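Local coordinates for protein putative sulfatase yidJ (Bacteroides fragilis, PDB 2QZU) that is probably an arylsulfatase of the metal-dependent sulfatase family, hydrolysing sulfate esters, at residues S71-L83 with Y88-S100. Residues are numbered along the deposited sequence; the frame is centred on the assembly and turned at random.
Sequences SSYPVSSPARGML and YPIGSKVTGNCNS
The sulfatase signature segment, with the S-x-P-x-R sequence of Ser-76 to Arg-80 at the start of helix 76-85, is covered here by the chain that follows it, and Ser-77 is tied directly to Cys-98. With chi1 at -57°, Ser-77 OG lies beside its own backbone N and faces segment 88-100, where it accepts the backbone N-H of Cys-98 (N to OG 2.9 Å, 157° at the hydrogen). The same hydroxyl is hydrogen-bonded to His-134 O, so two backbone groups hold it. Four residues before Cys-98, Val-94 lays CG1 against the backbone carbonyl of Ser-77 (CG1 to O 3.3 Å), while CG2 reaches Gly-81 CA at 4.1 Å; the helix presents no side chain there, and the valine sits close to its backbone. Pro-78 CA meets Val-94 O at 3.3 Å in a CA-H...O contact, and the proline CG and CD rest on the peptide of Gly-96, whose buried carbonyl oxygen has no polar partner in the model. Pro-78 CB also lies over one face of the Tyr-73 ring, toward its rim. Pro-89 CB meets that ring at its edge, in plane, 3.8 Å from Tyr-73 CD2. Tyr-73 OH lies 2.6 Å from Thr-95 O, at most a weak hydrogen bond, and is also hydrogen-bonded to Val-404 N of strand 399-404. Selenomethionine Met-82, bent at chi3 (-126°), brings CE tightly against Pro-89 CD (3.5 Å). At the end of helix 89-92, Ser-92 OG accepts the N-H of Val-94, an ST turn that leads into the loop. Ser-76, unmodified here, is the predicted site of conversion to 3-oxoalanine; its OG bonds to Arg-80 NE and His-134, while Arg-80 pairs with Asp-36. This grouping around the start of helix 76-85 is consistent with the active site of sulfatases, whose catalytic domain has the alkaline phosphatase-like fold.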
# COMPACT_ATOMS: atom_id res chain seq x y z
N SER A 71 15.87 -4.39 -22.71
CA SER A 71 16.65 -3.59 -21.78
C SER A 71 17.61 -4.62 -21.16
O SER A 71 17.18 -5.57 -20.51
CB SER A 71 15.76 -2.98 -20.69
OG SER A 71 16.54 -2.20 -19.79
N SER A 72 18.91 -4.43 -21.40
CA SER A 72 19.93 -5.37 -20.92
C SER A 72 20.08 -5.53 -19.41
O SER A 72 20.40 -6.62 -18.93
CB SER A 72 21.28 -5.00 -21.55
OG SER A 72 21.25 -5.24 -22.95
N TYR A 73 19.89 -4.45 -18.66
CA TYR A 73 19.96 -4.52 -17.20
C TYR A 73 18.59 -3.98 -16.80
O TYR A 73 18.43 -2.78 -16.56
CB TYR A 73 21.07 -3.62 -16.66
CG TYR A 73 21.49 -3.93 -15.24
CD1 TYR A 73 20.65 -4.61 -14.37
CD2 TYR A 73 22.74 -3.52 -14.75
CE1 TYR A 73 21.03 -4.90 -13.05
CE2 TYR A 73 23.13 -3.79 -13.43
CZ TYR A 73 22.27 -4.48 -12.60
OH TYR A 73 22.64 -4.76 -11.30
N PRO A 74 17.58 -4.86 -16.74
CA PRO A 74 16.21 -4.48 -16.39
C PRO A 74 15.93 -4.04 -14.95
O PRO A 74 15.21 -4.72 -14.22
CB PRO A 74 15.41 -5.70 -16.82
CG PRO A 74 16.33 -6.82 -16.50
CD PRO A 74 17.68 -6.31 -16.99
N VAL A 75 16.51 -2.91 -14.58
CA VAL A 75 16.37 -2.29 -13.26
C VAL A 75 16.40 -0.79 -13.52
O VAL A 75 17.15 -0.32 -14.39
CB VAL A 75 17.52 -2.68 -12.32
CG1 VAL A 75 17.33 -2.01 -10.97
CG2 VAL A 75 17.55 -4.19 -12.15
N SER A 76 15.61 -0.03 -12.76
CA SER A 76 15.52 1.42 -12.97
C SER A 76 16.80 2.24 -13.15
O SER A 76 17.12 2.65 -14.27
CB SER A 76 14.66 2.05 -11.86
OG SER A 76 14.49 3.44 -12.09
N SER A 77 17.53 2.50 -12.08
CA SER A 77 18.73 3.31 -12.20
C SER A 77 19.76 2.78 -13.20
O SER A 77 20.25 3.54 -14.04
CB SER A 77 19.39 3.50 -10.83
OG SER A 77 18.46 4.09 -9.93
N PRO A 78 20.09 1.48 -13.12
CA PRO A 78 21.07 0.93 -14.06
C PRO A 78 20.67 1.16 -15.51
O PRO A 78 21.49 1.57 -16.34
CB PRO A 78 21.10 -0.56 -13.69
CG PRO A 78 20.84 -0.53 -12.21
CD PRO A 78 19.71 0.48 -12.10
N ALA A 79 19.40 0.90 -15.83
CA ALA A 79 18.93 1.09 -17.20
C ALA A 79 19.03 2.56 -17.62
O ALA A 79 19.51 2.86 -18.70
CB ALA A 79 17.49 0.60 -17.34
N ARG A 80 18.58 3.46 -16.75
CA ARG A 80 18.64 4.89 -17.05
C ARG A 80 20.08 5.36 -17.16
O ARG A 80 20.40 6.24 -17.97
CB ARG A 80 17.89 5.68 -15.96
CG ARG A 80 16.40 5.33 -15.90
CD ARG A 80 15.75 5.72 -14.59
NE ARG A 80 14.35 5.32 -14.56
CZ ARG A 80 13.37 5.95 -15.20
NH1 ARG A 80 13.63 7.02 -15.94
NH2 ARG A 80 12.13 5.50 -15.12
N GLY A 81 20.96 4.77 -16.35
CA GLY A 81 22.37 5.12 -16.38
C GLY A 81 23.01 4.74 -17.71
O GLY A 81 23.87 5.46 -18.22
N MSE A 82 22.58 3.61 -18.26
CA MSE A 82 23.08 3.14 -19.54
C MSE A 82 22.55 4.05 -20.64
O MSE A 82 23.28 4.39 -21.58
CB MSE A 82 22.63 1.70 -19.78
CG MSE A 82 23.52 0.67 -19.12
SE MSE A 82 22.63 -1.01 -18.75
CE MSE A 82 23.02 -1.11 -16.87
N LEU A 83 21.29 4.43 -20.53
CA LEU A 83 20.68 5.31 -21.53
C LEU A 83 21.40 6.65 -21.61
O LEU A 83 21.77 7.10 -22.69
CB LEU A 83 19.21 5.56 -21.19
CG LEU A 83 18.55 6.66 -22.03
CD1 LEU A 83 18.50 6.23 -23.50
CD2 LEU A 83 17.15 6.93 -21.51
N TYR A 88 27.89 0.41 -20.75
CA TYR A 88 27.30 -0.70 -20.03
C TYR A 88 27.49 -0.41 -18.53
O TYR A 88 28.27 0.47 -18.18
CB TYR A 88 27.91 -2.00 -20.57
CG TYR A 88 27.43 -2.24 -22.00
CD1 TYR A 88 26.10 -2.59 -22.25
CD2 TYR A 88 28.26 -2.01 -23.09
CE1 TYR A 88 25.61 -2.68 -23.55
CE2 TYR A 88 27.78 -2.10 -24.40
CZ TYR A 88 26.45 -2.44 -24.63
OH TYR A 88 25.96 -2.51 -25.91
N PRO A 89 26.78 -1.12 -17.64
CA PRO A 89 26.89 -0.87 -16.19
C PRO A 89 28.22 -0.59 -15.49
O PRO A 89 28.31 0.35 -14.70
CB PRO A 89 26.13 -2.05 -15.57
CG PRO A 89 26.22 -3.12 -16.59
CD PRO A 89 26.06 -2.39 -17.89
N ILE A 90 29.25 -1.38 -15.76
CA ILE A 90 30.53 -1.13 -15.10
C ILE A 90 31.05 0.27 -15.42
O ILE A 90 31.49 1.00 -14.53
CB ILE A 90 31.59 -2.18 -15.52
CG1 ILE A 90 31.06 -3.59 -15.23
CG2 ILE A 90 32.89 -1.94 -14.75
CD1 ILE A 90 30.62 -3.80 -13.78
N GLY A 91 30.96 0.64 -16.70
CA GLY A 91 31.41 1.95 -17.13
C GLY A 91 30.52 3.11 -16.70
O GLY A 91 31.01 4.19 -16.37
N SER A 92 29.21 2.88 -16.70
CA SER A 92 28.26 3.93 -16.31
C SER A 92 28.32 4.16 -14.81
O SER A 92 27.91 5.22 -14.32
CB SER A 92 26.83 3.51 -16.68
OG SER A 92 26.32 2.59 -15.74
N LYS A 93 28.82 3.16 -14.08
CA LYS A 93 28.95 3.19 -12.63
C LYS A 93 27.63 2.96 -11.88
O LYS A 93 27.63 2.81 -10.67
CB LYS A 93 29.58 4.51 -12.18
CG LYS A 93 31.03 4.65 -12.59
CD LYS A 93 31.62 5.98 -12.17
CE LYS A 93 33.07 6.10 -12.61
NZ LYS A 93 33.20 5.96 -14.08
N VAL A 94 26.52 2.94 -12.61
CA VAL A 94 25.21 2.72 -11.99
C VAL A 94 24.92 1.22 -12.04
O VAL A 94 24.21 0.72 -12.92
CB VAL A 94 24.11 3.51 -12.72
CG1 VAL A 94 22.82 3.47 -11.91
CG2 VAL A 94 24.56 4.96 -12.92
N THR A 95 25.47 0.52 -11.06
CA THR A 95 25.36 -0.94 -10.97
C THR A 95 24.14 -1.48 -10.23
O THR A 95 23.90 -2.69 -10.24
CB THR A 95 26.62 -1.49 -10.30
OG1 THR A 95 26.79 -0.85 -9.03
CG2 THR A 95 27.84 -1.22 -11.16
N GLY A 96 23.39 -0.59 -9.59
CA GLY A 96 22.20 -0.99 -8.87
C GLY A 96 21.31 0.23 -8.77
O GLY A 96 21.64 1.27 -9.33
N ASN A 97 20.18 0.12 -8.08
CA ASN A 97 19.29 1.27 -7.92
C ASN A 97 19.96 2.30 -7.04
O ASN A 97 20.74 1.96 -6.15
CB ASN A 97 17.97 0.86 -7.25
CG ASN A 97 16.96 0.28 -8.22
OD1 ASN A 97 16.26 -0.68 -7.89
ND2 ASN A 97 16.88 0.86 -9.41
N CYS A 98 19.64 3.57 -7.28
CA CYS A 98 20.19 4.62 -6.45
C CYS A 98 19.32 4.66 -5.20
O CYS A 98 18.10 4.71 -5.28
CB CYS A 98 20.12 5.97 -7.17
SG CYS A 98 21.17 6.07 -8.64
N ASN A 99 19.98 4.57 -4.05
CA ASN A 99 19.33 4.62 -2.75
C ASN A 99 20.46 4.70 -1.73
O ASN A 99 21.63 4.60 -2.09
CB ASN A 99 18.44 3.38 -2.50
CG ASN A 99 19.21 2.07 -2.59
OD1 ASN A 99 20.28 1.92 -2.01
ND2 ASN A 99 18.64 1.10 -3.30
N SER A 100 20.12 4.90 -0.46
CA SER A 100 21.15 5.02 0.56
C SER A 100 21.99 3.77 0.79
O SER A 100 23.09 3.86 1.35
CB SER A 100 20.52 5.49 1.88
OG SER A 100 19.54 4.58 2.33